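Malate dehydrogenase (Naegleria fowleri, PDB 6UM4) probably catalyses the reversible oxidation of malate to oxaloacetate with a nicotinamide dinucleotide as the hydride acceptor. Local coordinates at residues S272-W277 / P286-T291; E352-A357 / V376-A381; A262-N267 / G298-N303; S281-P286 / N401-E406; M356-R361 / Y384-G389. All blocks are in the same frame, centred on the assembly; numbering follows the deposited sequence.

Contact 1 (S272-W277 / P286-T291); sequences SRFAIW and PDLSFT
A275 and D287 form the hydrogen-bonded pair of an antiparallel beta hairpin in the C-terminal domain, built from strands 271-277 and 285-287, with D287 N donating to A275 O at 2.8 Å. I276 and P286 follow as a non-hydrogen-bonded pair, where I276 CD1 lies against the proline ring. On the P286 side, F274 CD1 packs on L288 CD2 at 3.6 Å. In the loop beside the paired residues the backbones part, and a water fills in: it donates to R273 O and D287 O and accepts from F290 N. T291 OG1 also reaches R273 O, while R273 NE meets F290 O in the guanidinium plane at 3.1 Å. From the pair, the D287 side chain runs out beside W277. Its CB lies in the plane of the indole, at the edge, 3.4 Å from W277 CD1. CG, anti to the backbone N (chi1 -173°), comes to 3.5 Å from W277 NE1. OD1 turns back to its own segment, where S289 N donates to it and closes an Asx turn, and S289 OG adds a second bond. At the other tip, D287 OD2 offers its anti lone pair to W277 NE1 at 2.8 Å, the bond bent to 135° at the hydrogen.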
# COMPACT_ATOMS: atom_id res chain seq x y z
N SER A 272 4.51 4.69 -25.06
CA SER A 272 3.93 3.46 -25.59
C SER A 272 5.05 2.56 -26.09
O SER A 272 6.13 3.03 -26.41
CB SER A 272 2.96 3.71 -26.76
OG SER A 272 1.72 4.23 -26.31
N ARG A 273 4.77 1.26 -26.11
CA ARG A 273 5.63 0.27 -26.77
C ARG A 273 7.03 0.23 -26.16
O ARG A 273 8.05 0.46 -26.83
CB ARG A 273 5.69 0.55 -28.26
CG ARG A 273 4.33 0.50 -28.93
CD ARG A 273 4.35 1.28 -30.22
NE ARG A 273 5.32 0.72 -31.16
CZ ARG A 273 4.99 -0.13 -32.12
NH1 ARG A 273 3.73 -0.52 -32.25
NH2 ARG A 273 5.92 -0.61 -32.95
N PHE A 274 7.07 -0.04 -24.86
CA PHE A 274 8.31 -0.27 -24.12
C PHE A 274 8.32 -1.71 -23.60
O PHE A 274 7.26 -2.27 -23.29
CB PHE A 274 8.45 0.72 -22.94
CG PHE A 274 9.71 0.52 -22.13
CD1 PHE A 274 10.95 0.78 -22.71
CD2 PHE A 274 9.65 0.05 -20.84
CE1 PHE A 274 12.12 0.58 -21.98
CE2 PHE A 274 10.80 -0.14 -20.10
CZ PHE A 274 12.04 0.13 -20.67
N ALA A 275 9.51 -2.30 -23.49
CA ALA A 275 9.60 -3.68 -23.01
C ALA A 275 10.98 -3.97 -22.43
O ALA A 275 11.98 -3.37 -22.83
CB ALA A 275 9.29 -4.67 -24.13
N ILE A 276 11.01 -4.93 -21.51
CA ILE A 276 12.22 -5.51 -20.94
C ILE A 276 12.39 -6.91 -21.53
O ILE A 276 11.45 -7.71 -21.49
CB ILE A 276 12.13 -5.55 -19.41
CG1 ILE A 276 11.82 -4.15 -18.86
CG2 ILE A 276 13.35 -6.16 -18.77
CD1 ILE A 276 12.95 -3.13 -19.04
N TRP A 277 13.57 -7.21 -22.09
CA TRP A 277 13.88 -8.55 -22.57
C TRP A 277 14.84 -9.25 -21.61
O TRP A 277 15.74 -8.63 -21.04
CB TRP A 277 14.54 -8.54 -23.96
CG TRP A 277 13.76 -7.93 -25.09
CD1 TRP A 277 13.65 -6.60 -25.39
CD2 TRP A 277 13.04 -8.63 -26.11
NE1 TRP A 277 12.86 -6.42 -26.49
CE2 TRP A 277 12.49 -7.65 -26.97
CE3 TRP A 277 12.79 -9.98 -26.38
CZ2 TRP A 277 11.71 -7.99 -28.07
CZ3 TRP A 277 12.02 -10.30 -27.46
CH2 TRP A 277 11.48 -9.31 -28.30
N PRO A 286 16.57 -3.39 -21.39
CA PRO A 286 15.45 -2.45 -21.54
C PRO A 286 15.45 -1.90 -22.96
O PRO A 286 16.42 -1.28 -23.40
CB PRO A 286 15.78 -1.35 -20.52
CG PRO A 286 16.96 -1.88 -19.70
CD PRO A 286 17.67 -2.82 -20.61
N ASP A 287 14.36 -2.13 -23.69
CA ASP A 287 14.35 -1.96 -25.14
C ASP A 287 13.50 -0.75 -25.49
O ASP A 287 12.28 -0.77 -25.31
CB ASP A 287 13.83 -3.23 -25.81
CG ASP A 287 13.94 -3.19 -27.33
OD1 ASP A 287 14.49 -2.21 -27.88
OD2 ASP A 287 13.50 -4.16 -27.98
N LEU A 288 14.15 0.31 -25.98
CA LEU A 288 13.49 1.51 -26.47
C LEU A 288 13.30 1.50 -27.98
O LEU A 288 12.83 2.49 -28.54
CB LEU A 288 14.29 2.77 -26.09
CG LEU A 288 14.20 3.21 -24.62
CD1 LEU A 288 15.11 4.39 -24.29
CD2 LEU A 288 12.77 3.52 -24.26
N SER A 289 13.63 0.39 -28.65
CA SER A 289 13.68 0.41 -30.12
C SER A 289 12.35 0.81 -30.74
O SER A 289 12.33 1.37 -31.83
CB SER A 289 14.09 -0.96 -30.69
OG SER A 289 15.31 -1.43 -30.14
N PHE A 290 11.22 0.51 -30.08
CA PHE A 290 9.91 0.77 -30.66
C PHE A 290 9.12 1.83 -29.92
O PHE A 290 7.95 2.08 -30.25
CB PHE A 290 9.11 -0.54 -30.71
CG PHE A 290 9.92 -1.71 -31.19
CD1 PHE A 290 10.20 -1.88 -32.54
CD2 PHE A 290 10.43 -2.64 -30.29
CE1 PHE A 290 10.95 -2.96 -32.97
CE2 PHE A 290 11.19 -3.72 -30.72
CZ PHE A 290 11.44 -3.88 -32.06
N THR A 291 9.71 2.46 -28.92
CA THR A 291 8.96 3.31 -28.00
C THR A 291 8.50 4.59 -28.69
O THR A 291 9.21 5.17 -29.51
CB THR A 291 9.82 3.61 -26.78
OG1 THR A 291 10.28 2.37 -26.22
CG2 THR A 291 9.01 4.37 -25.71
O HOH W 1 10.57 -0.56 -27.48

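Contact 2 (E352-A357 / V376-A381); sequences EWVSMA and VQCFGA
V354 and V376 grip each other through both backbone polar groups: V354 N donates to V376 O and V376 N to V354 O, each at 2.9 Å and nearly straight, with 167° and 169° at the hydrogens. This is one antiparallel hydrogen-bonded pair; beyond it, toward C378, the strands diverge, the axes of the short segments 353-357 and 376-380 lying 101° apart. The divergence is bridged by a water that donates to E352 O and accepts from C378 N, joining backbone groups that no longer meet directly. On one face of the pair the side chains close up. V354 CG2 and V376 CG2, each placed between its own backbone N and carbonyl carbon, touch at 3.8 Å. The same V354 methyl meets C378 SG at 3.9 Å. M356 comes across V376 at about a right angle and brings SD to 3.7 Å from V376 CG2 and 3.4 Å from C378 SG, a thioether-thiol contact within the buried cluster. Helix 332-348 covers this side, with D345 against V354 and W346 against M356. S355 points away from the partner strand, and its hydroxyl binds I276 N and H253 ND1. A splayed antiparallel hairpin of strands 353-359 and 371-380 results, a part of the C-terminal alpha/beta domain of the lactate/malate dehydrogenase family.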
# COMPACT_ATOMS: atom_id res chain seq x y z
N GLU A 352 -1.65 -1.72 -23.28
CA GLU A 352 -0.27 -1.36 -23.57
C GLU A 352 0.62 -2.58 -23.48
O GLU A 352 0.30 -3.56 -22.80
CB GLU A 352 0.22 -0.28 -22.60
CG GLU A 352 -0.55 1.02 -22.72
CD GLU A 352 -0.13 1.83 -23.93
OE1 GLU A 352 0.99 1.61 -24.45
OE2 GLU A 352 -0.94 2.66 -24.39
N TRP A 353 1.76 -2.52 -24.17
CA TRP A 353 2.79 -3.53 -23.96
C TRP A 353 3.17 -3.55 -22.49
O TRP A 353 3.43 -2.50 -21.89
CB TRP A 353 4.05 -3.24 -24.77
CG TRP A 353 3.93 -3.25 -26.24
CD1 TRP A 353 2.79 -3.30 -26.98
CD2 TRP A 353 5.02 -3.15 -27.16
NE1 TRP A 353 3.11 -3.25 -28.33
CE2 TRP A 353 4.47 -3.16 -28.46
CE3 TRP A 353 6.41 -3.06 -27.02
CZ2 TRP A 353 5.26 -3.08 -29.60
CZ3 TRP A 353 7.19 -2.98 -28.16
CH2 TRP A 353 6.62 -2.99 -29.43
N VAL A 354 3.26 -4.74 -21.92
CA VAL A 354 3.89 -4.90 -20.62
C VAL A 354 4.94 -5.98 -20.76
O VAL A 354 4.97 -6.73 -21.75
CB VAL A 354 2.87 -5.22 -19.49
CG1 VAL A 354 1.87 -4.08 -19.36
CG2 VAL A 354 2.15 -6.54 -19.75
N SER A 355 5.86 -6.00 -19.81
CA SER A 355 6.90 -7.03 -19.75
C SER A 355 6.52 -8.08 -18.72
O SER A 355 6.07 -7.74 -17.62
CB SER A 355 8.26 -6.43 -19.40
OG SER A 355 8.70 -5.49 -20.38
N MET A 356 6.68 -9.34 -19.10
CA MET A 356 6.54 -10.52 -18.26
C MET A 356 7.63 -11.50 -18.68
O MET A 356 7.92 -11.61 -19.87
CB MET A 356 5.16 -11.19 -18.43
CG MET A 356 3.96 -10.29 -18.03
SD MET A 356 2.36 -11.03 -18.50
CE MET A 356 2.13 -12.25 -17.20
N ALA A 357 8.23 -12.19 -17.70
CA ALA A 357 9.15 -13.30 -17.97
C ALA A 357 8.33 -14.58 -18.12
O ALA A 357 7.74 -15.07 -17.15
CB ALA A 357 10.17 -13.45 -16.84
N VAL A 376 4.77 -8.28 -24.15
CA VAL A 376 3.51 -9.01 -24.29
C VAL A 376 2.33 -8.06 -24.16
O VAL A 376 2.43 -6.97 -23.59
CB VAL A 376 3.36 -10.15 -23.27
CG1 VAL A 376 4.58 -11.06 -23.29
CG2 VAL A 376 3.06 -9.58 -21.87
N GLN A 377 1.21 -8.49 -24.72
CA GLN A 377 -0.09 -7.89 -24.48
C GLN A 377 -0.89 -8.84 -23.60
O GLN A 377 -1.05 -10.02 -23.95
CB GLN A 377 -0.85 -7.65 -25.78
CG GLN A 377 -2.20 -7.01 -25.52
CD GLN A 377 -2.77 -6.36 -26.74
OE1 GLN A 377 -2.04 -5.98 -27.66
NE2 GLN A 377 -4.09 -6.20 -26.77
N CYS A 378 -1.37 -8.33 -22.47
CA CYS A 378 -2.25 -9.11 -21.59
C CYS A 378 -3.69 -8.85 -22.01
O CYS A 378 -4.17 -7.72 -21.91
CB CYS A 378 -2.03 -8.75 -20.12
SG CYS A 378 -0.49 -9.43 -19.44
N PHE A 379 -4.36 -9.87 -22.50
CA PHE A 379 -5.74 -9.71 -22.90
C PHE A 379 -6.72 -9.88 -21.75
O PHE A 379 -7.91 -9.60 -21.92
CB PHE A 379 -6.08 -10.71 -24.00
CG PHE A 379 -5.01 -10.86 -25.03
CD1 PHE A 379 -4.66 -9.79 -25.84
CD2 PHE A 379 -4.37 -12.07 -25.21
CE1 PHE A 379 -3.67 -9.92 -26.78
CE2 PHE A 379 -3.39 -12.22 -26.16
CZ PHE A 379 -3.03 -11.15 -26.95
N GLY A 380 -6.24 -10.33 -20.59
CA GLY A 380 -7.10 -10.62 -19.46
C GLY A 380 -7.45 -12.09 -19.38
O GLY A 380 -7.23 -12.87 -20.31
N ALA A 381 -8.05 -12.46 -18.25
CA ALA A 381 -8.48 -13.84 -17.99
C ALA A 381 -7.32 -14.82 -18.13
O ALA A 381 -7.48 -15.93 -18.62
CB ALA A 381 -9.65 -14.24 -18.90
O HOH W 2 -1.04 -5.86 -21.99

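Contact 3 (A262-N267 / G298-N303); sequences AKVGCN and GLNVIN
V264 and V301 meet with no hydrogen bond between their segments: the end of helix 250-264 rests on the loop ahead of helix 305-317 through side-chain contacts alone. The two valines slide past each other in opposite directions, V264 CG2 coming to 4.0 Å from V301 CG1. That V264 methyl has two further neighbours, N300 OD1 at 3.8 Å and I302 CG2 at 4.2 Å, and thus sits among three consecutive residues of the loop. K263 adds the aliphatic part of its chain. With its CG anti to the backbone N (chi1 -177°) and a bend at chi2, the chain crosses V301 at about a right angle; CG reaches V301 CG1 at 3.6 Å and CE lies near V301 CG2. N300 OD1 is engaged within its own segment, since it takes I302 N in the carbonyl plane, on a lone pair, at 3.1 Å and 172° at the hydrogen. This bond fixes the rotation of the amide, which stands across V264, and it holds the chain as V301 enters a short 3-10 segment. I293 of strand 292-293 and W307 of helix 305-317 pack around the same side chains. On the helix side, G265 leaves the helical conformation with positive phi directly after V264. The contact therefore joins a helix C-terminus to an Asx turn, formed by N300 and I302, at the surface of the C-terminal domain.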
# COMPACT_ATOMS: atom_id res chain seq x y z
N ALA A 262 11.06 10.99 -16.73
CA ALA A 262 11.90 12.00 -16.09
C ALA A 262 12.81 12.70 -17.10
O ALA A 262 12.94 13.92 -17.08
CB ALA A 262 12.71 11.36 -14.96
N LYS A 263 13.45 11.93 -18.00
CA LYS A 263 14.38 12.52 -18.96
C LYS A 263 13.67 13.40 -19.98
O LYS A 263 14.12 14.51 -20.29
CB LYS A 263 15.18 11.42 -19.66
CG LYS A 263 16.22 11.97 -20.63
CD LYS A 263 17.45 12.51 -19.92
CE LYS A 263 18.41 13.11 -20.95
NZ LYS A 263 19.57 13.80 -20.32
N VAL A 264 12.56 12.91 -20.54
CA VAL A 264 11.84 13.61 -21.59
C VAL A 264 10.89 14.66 -21.03
O VAL A 264 10.57 15.64 -21.71
CB VAL A 264 11.10 12.58 -22.45
CG1 VAL A 264 10.06 13.23 -23.35
CG2 VAL A 264 12.09 11.78 -23.25
N GLY A 265 10.42 14.49 -19.79
CA GLY A 265 9.47 15.42 -19.23
C GLY A 265 8.03 15.22 -19.67
O GLY A 265 7.27 16.19 -19.73
N CYS A 266 7.63 13.98 -19.95
CA CYS A 266 6.29 13.67 -20.42
C CYS A 266 5.51 12.97 -19.31
O CYS A 266 6.03 12.72 -18.22
CB CYS A 266 6.33 12.81 -21.68
SG CYS A 266 7.10 11.16 -21.50
N ASN A 267 4.23 12.72 -19.58
CA ASN A 267 3.43 11.91 -18.67
C ASN A 267 3.68 10.43 -18.96
O ASN A 267 4.10 10.05 -20.06
CB ASN A 267 1.95 12.23 -18.80
N GLY A 298 10.12 14.75 -33.46
CA GLY A 298 11.40 15.17 -33.99
C GLY A 298 12.53 14.80 -33.05
O GLY A 298 12.56 13.68 -32.53
N LEU A 299 13.45 15.73 -32.82
CA LEU A 299 14.57 15.46 -31.93
C LEU A 299 14.06 14.96 -30.59
O LEU A 299 13.17 15.57 -30.00
CB LEU A 299 15.40 16.72 -31.72
CG LEU A 299 16.11 17.25 -32.96
CD1 LEU A 299 16.99 18.43 -32.60
CD2 LEU A 299 16.90 16.13 -33.53
N ASN A 300 14.57 13.82 -30.15
CA ASN A 300 14.16 13.25 -28.88
C ASN A 300 15.24 12.29 -28.42
O ASN A 300 15.69 11.43 -29.18
CB ASN A 300 12.81 12.54 -29.01
CG ASN A 300 12.22 12.16 -27.67
OD1 ASN A 300 12.75 11.28 -26.98
ND2 ASN A 300 11.19 12.88 -27.25
N VAL A 301 15.62 12.41 -27.14
CA VAL A 301 16.76 11.67 -26.61
C VAL A 301 16.60 10.15 -26.66
O VAL A 301 17.60 9.43 -26.66
CB VAL A 301 17.04 12.15 -25.16
CG1 VAL A 301 15.94 11.67 -24.22
CG2 VAL A 301 18.41 11.67 -24.69
N ILE A 302 15.37 9.62 -26.71
CA ILE A 302 15.24 8.17 -26.73
C ILE A 302 15.64 7.56 -28.07
O ILE A 302 15.70 6.33 -28.18
CB ILE A 302 13.82 7.69 -26.35
CG1 ILE A 302 12.79 8.05 -27.42
CG2 ILE A 302 13.39 8.23 -24.97
CD1 ILE A 302 11.46 7.31 -27.27
N ASN A 303 15.92 8.38 -29.07
CA ASN A 303 16.53 7.87 -30.31
C ASN A 303 18.04 7.74 -30.19
O ASN A 303 18.66 7.06 -31.00
CB ASN A 303 16.23 8.81 -31.48
CG ASN A 303 14.75 8.98 -31.76
OD1 ASN A 303 13.98 8.03 -31.69
ND2 ASN A 303 14.35 10.20 -32.08

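Contact 4 (S281-P286 / N401-E406); sequences SATQYP and NASVKE
S403 and E406, one turn apart on helix 394-414, take hold of a type I beta turn, S281 to Q284, that leads into strand 285-287 of the C-terminal domain. Going along the helix, A402 only skirts the contact, its carbonyl O lying 4.5 Å from T283 CB. S403 is the first to engage: its OG lies 2.5 Å from T283 OG1, and T283 O also lies close. S403 OG also accepts from N279 N, just ahead of the turn. E406 then brings the helix back to the turn. Its CG is anti to the backbone N (chi1 -177°) and the chain stays extended, which carries the carboxylate out to the two hydroxyls of S281 and T283. T283 CG2 lies against the carboxylate, 3.3 Å from E406 OE2 and slightly nearer E406 OE1. N279 ND2 is another donor to OE1, and so many donors would probably stabilise the charged form of the glutamate. Within the turn, T283 N donates to S281 OG, an ST turn that positions this hydroxyl. The two hydroxyls approach E406 OE1 differently: S281 OG donates to its syn lone pair at 2.6 Å, whereas T283 OG1 comes from 52° above the carboxylate plane at 2.7 Å.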
# COMPACT_ATOMS: atom_id res chain seq x y z
N SER A 281 17.59 -9.33 -14.02
CA SER A 281 18.94 -9.21 -13.51
C SER A 281 19.62 -8.06 -14.23
O SER A 281 19.02 -7.39 -15.08
CB SER A 281 19.73 -10.50 -13.71
OG SER A 281 20.14 -10.58 -15.06
N ALA A 282 20.89 -7.85 -13.91
CA ALA A 282 21.62 -6.77 -14.54
C ALA A 282 21.90 -7.01 -16.02
O ALA A 282 22.34 -6.08 -16.70
CB ALA A 282 22.94 -6.52 -13.81
N THR A 283 21.67 -8.22 -16.55
CA THR A 283 21.82 -8.45 -17.98
C THR A 283 20.55 -8.16 -18.76
O THR A 283 20.53 -8.35 -19.98
CB THR A 283 22.25 -9.89 -18.28
OG1 THR A 283 21.12 -10.76 -18.13
CG2 THR A 283 23.38 -10.32 -17.35
N GLN A 284 19.50 -7.71 -18.09
CA GLN A 284 18.26 -7.41 -18.77
C GLN A 284 18.52 -6.40 -19.88
O GLN A 284 19.47 -5.62 -19.84
CB GLN A 284 17.25 -6.84 -17.79
CG GLN A 284 17.63 -5.46 -17.31
CD GLN A 284 16.71 -4.94 -16.24
OE1 GLN A 284 15.71 -4.29 -16.54
NE2 GLN A 284 17.07 -5.18 -14.97
N TYR A 285 17.66 -6.44 -20.89
CA TYR A 285 17.76 -5.46 -21.96
C TYR A 285 16.52 -4.60 -21.97
O TYR A 285 15.47 -5.02 -22.48
CB TYR A 285 17.97 -6.13 -23.32
CG TYR A 285 17.94 -5.13 -24.44
CD1 TYR A 285 18.64 -3.93 -24.36
CD2 TYR A 285 17.17 -5.37 -25.57
CE1 TYR A 285 18.59 -3.01 -25.37
CE2 TYR A 285 17.13 -4.45 -26.59
CZ TYR A 285 17.83 -3.28 -26.49
OH TYR A 285 17.77 -2.38 -27.52
N PRO A 286 16.57 -3.39 -21.39
CA PRO A 286 15.45 -2.45 -21.54
C PRO A 286 15.45 -1.90 -22.96
O PRO A 286 16.42 -1.28 -23.40
CB PRO A 286 15.78 -1.35 -20.52
CG PRO A 286 16.96 -1.88 -19.70
CD PRO A 286 17.67 -2.82 -20.61
N ASN A 401 20.87 -11.57 -26.59
CA ASN A 401 21.70 -12.78 -26.54
C ASN A 401 22.51 -12.85 -25.25
O ASN A 401 22.74 -13.94 -24.72
CB ASN A 401 22.63 -12.84 -27.76
CG ASN A 401 22.04 -13.63 -28.92
OD1 ASN A 401 21.45 -14.70 -28.71
ND2 ASN A 401 22.15 -13.09 -30.12
N ALA A 402 22.99 -11.70 -24.76
CA ALA A 402 23.74 -11.69 -23.51
C ALA A 402 22.88 -12.17 -22.34
O ALA A 402 23.36 -12.86 -21.44
CB ALA A 402 24.29 -10.29 -23.23
N SER A 403 21.61 -11.77 -22.33
CA SER A 403 20.77 -12.17 -21.21
C SER A 403 20.34 -13.63 -21.37
O SER A 403 20.29 -14.37 -20.38
CB SER A 403 19.58 -11.23 -21.10
OG SER A 403 19.17 -11.03 -19.74
N VAL A 404 20.07 -14.05 -22.60
CA VAL A 404 19.78 -15.46 -22.85
C VAL A 404 20.95 -16.33 -22.39
O VAL A 404 20.76 -17.34 -21.70
CB VAL A 404 19.45 -15.67 -24.34
CG1 VAL A 404 19.55 -17.15 -24.71
CG2 VAL A 404 18.06 -15.14 -24.62
N LYS A 405 22.17 -15.90 -22.69
CA LYS A 405 23.35 -16.61 -22.23
C LYS A 405 23.34 -16.77 -20.71
O LYS A 405 23.69 -17.83 -20.19
CB LYS A 405 24.60 -15.88 -22.70
CG LYS A 405 25.91 -16.59 -22.41
CD LYS A 405 27.07 -15.80 -23.04
CE LYS A 405 28.39 -16.54 -22.89
NZ LYS A 405 28.78 -16.64 -21.46
N GLU A 406 22.97 -15.72 -19.98
CA GLU A 406 22.94 -15.84 -18.53
C GLU A 406 21.85 -16.79 -18.08
O GLU A 406 22.06 -17.59 -17.17
CB GLU A 406 22.73 -14.47 -17.90
CG GLU A 406 22.77 -14.52 -16.41
CD GLU A 406 22.51 -13.18 -15.80
OE1 GLU A 406 21.46 -12.57 -16.12
OE2 GLU A 406 23.37 -12.73 -15.03

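Contact 5 (M356-R361 / Y384-G389); sequences MAIPSR and YGVIEG
Sulfur-aromatic contact joins M356 to Y384, whose strands lie at opposite edges of one three-stranded sheet. M356 SD stands 4.6 Å from the centroid of the Y384 ring and 33° off its normal, an oblique Met-aromatic approach. The bend at chi3 (78°) carries the methyl out over the CD2-CE2 side of the ring, and M356 CE comes to 3.9 Å from Y384 CD2.

Apolar packing is carried mainly by I358. It slides past Y384 in the opposite direction, setting CG2 and CD1 each 3.8 Å from Y384 CE1. Thus M356 meets the CD2 side of the ring and I358 the CE1 side, both approaching from the same side of the ring plane. The tyrosine reaches in because CG sits between its backbone N and carbonyl carbon (chi1 56°). Farther along, I358 CD1 abuts V386 CG2 at 3.5 Å, tighter than usual for two methyl carbons.

Polar bonding across the two segments is absent. The hydroxyl of Y384 is instead hydrogen-bonded to E243 O, in the loop before strand 245-247. Beside that bond the phenol oxygen has van der Waals neighbours: I358 CB lies 3.5 Å from Y384 OH, and P359 CD adds a looser touch on the same Y384 OH at 3.8 Å.

Strand 371-380 runs between the two edge strands, pairing with I358 through C372 and with G385 through Q377. The Y384 side chain thus spans the middle strand on one face of the sheet, with T246 of strand 245-247 against both Y384 and I358, and W346 of helix 332-348 meeting the Y384 ring.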
# COMPACT_ATOMS: atom_id res chain seq x y z
N MET A 356 6.68 -9.34 -19.10
CA MET A 356 6.54 -10.52 -18.26
C MET A 356 7.63 -11.50 -18.68
O MET A 356 7.92 -11.61 -19.87
CB MET A 356 5.16 -11.19 -18.43
CG MET A 356 3.96 -10.29 -18.03
SD MET A 356 2.36 -11.03 -18.50
CE MET A 356 2.13 -12.25 -17.20
N ALA A 357 8.23 -12.19 -17.70
CA ALA A 357 9.15 -13.30 -17.97
C ALA A 357 8.33 -14.58 -18.12
O ALA A 357 7.74 -15.07 -17.15
CB ALA A 357 10.17 -13.45 -16.84
N ILE A 358 8.33 -15.15 -19.32
CA ILE A 358 7.38 -16.20 -19.67
C ILE A 358 8.15 -17.39 -20.24
O ILE A 358 9.31 -17.25 -20.65
CB ILE A 358 6.32 -15.68 -20.68
CG1 ILE A 358 6.97 -15.48 -22.06
CG2 ILE A 358 5.74 -14.33 -20.21
CD1 ILE A 358 6.03 -14.95 -23.12
N PRO A 359 7.55 -18.59 -20.25
CA PRO A 359 8.22 -19.72 -20.90
C PRO A 359 8.45 -19.44 -22.37
O PRO A 359 7.53 -19.07 -23.11
CB PRO A 359 7.25 -20.90 -20.69
CG PRO A 359 5.92 -20.26 -20.43
CD PRO A 359 6.26 -18.99 -19.66
N SER A 360 9.68 -19.64 -22.81
CA SER A 360 9.99 -19.46 -24.22
C SER A 360 9.44 -20.62 -25.04
O SER A 360 9.76 -21.79 -24.80
CB SER A 360 11.50 -19.35 -24.41
OG SER A 360 11.81 -19.36 -25.78
N ARG A 361 8.58 -20.29 -26.00
CA ARG A 361 8.22 -21.18 -27.10
C ARG A 361 8.98 -20.83 -28.38
O ARG A 361 8.49 -21.08 -29.48
CB ARG A 361 6.71 -21.16 -27.34
CG ARG A 361 5.85 -21.44 -26.09
CD ARG A 361 5.98 -22.90 -25.63
NE ARG A 361 5.06 -23.24 -24.53
CZ ARG A 361 4.90 -24.46 -24.03
NH1 ARG A 361 5.44 -25.51 -24.62
NH2 ARG A 361 4.05 -24.66 -23.02
N TYR A 384 -2.09 -14.10 -22.35
CA TYR A 384 -1.20 -13.08 -22.90
C TYR A 384 -0.56 -13.62 -24.17
O TYR A 384 -0.55 -14.83 -24.42
CB TYR A 384 -0.10 -12.65 -21.91
CG TYR A 384 0.75 -13.80 -21.40
CD1 TYR A 384 1.72 -14.39 -22.20
CD2 TYR A 384 0.59 -14.29 -20.11
CE1 TYR A 384 2.50 -15.46 -21.74
CE2 TYR A 384 1.37 -15.34 -19.63
CZ TYR A 384 2.32 -15.92 -20.45
OH TYR A 384 3.09 -16.97 -19.98
N GLY A 385 -0.04 -12.69 -24.99
CA GLY A 385 0.64 -13.03 -26.22
C GLY A 385 1.81 -12.10 -26.51
O GLY A 385 1.72 -10.87 -26.36
N VAL A 386 2.93 -12.70 -26.91
CA VAL A 386 4.10 -11.91 -27.25
C VAL A 386 3.77 -11.01 -28.43
O VAL A 386 3.10 -11.42 -29.38
CB VAL A 386 5.28 -12.85 -27.57
CG1 VAL A 386 6.49 -12.06 -28.03
CG2 VAL A 386 5.61 -13.69 -26.34
N ILE A 387 4.24 -9.76 -28.36
CA ILE A 387 4.06 -8.85 -29.49
C ILE A 387 4.81 -9.43 -30.68
O ILE A 387 6.00 -9.74 -30.58
CB ILE A 387 4.57 -7.44 -29.14
CG1 ILE A 387 3.88 -6.90 -27.89
CG2 ILE A 387 4.32 -6.48 -30.31
CD1 ILE A 387 2.39 -6.68 -28.08
N GLU A 388 4.11 -9.60 -31.80
CA GLU A 388 4.68 -10.27 -32.96
C GLU A 388 5.18 -9.27 -33.99
O GLU A 388 4.77 -8.11 -34.02
CB GLU A 388 3.66 -11.19 -33.63
CG GLU A 388 3.22 -12.36 -32.78
CD GLU A 388 2.11 -13.16 -33.43
OE1 GLU A 388 1.70 -12.80 -34.56
OE2 GLU A 388 1.63 -14.12 -32.80
N GLY A 389 6.08 -9.74 -34.84
CA GLY A 389 6.46 -8.95 -36.00
C GLY A 389 7.51 -7.89 -35.78
O GLY A 389 7.78 -7.11 -36.69

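In the fold
All five contacts belong to the C-terminal domain. Contacts 1, 2 and 5 are buried and contact 4 partly so, whereas contact 3 lies at the surface, its centre about 27 Å from the centre of the chain. Contacts 2 and 5 share M356, on strand 353-359, and work on one sheet, the first by backbone pairing of neighbouring strands, the second by side chains alone between its edges. Contact 1 builds another hairpin, which packs on contact 2 where R273 meets W353. Contact 4 holds the turn that leads into the same strand, 285-287, but relies on hydroxyls and a carboxylate. Contact 3 is mostly apolar and meets contact 1 through I302.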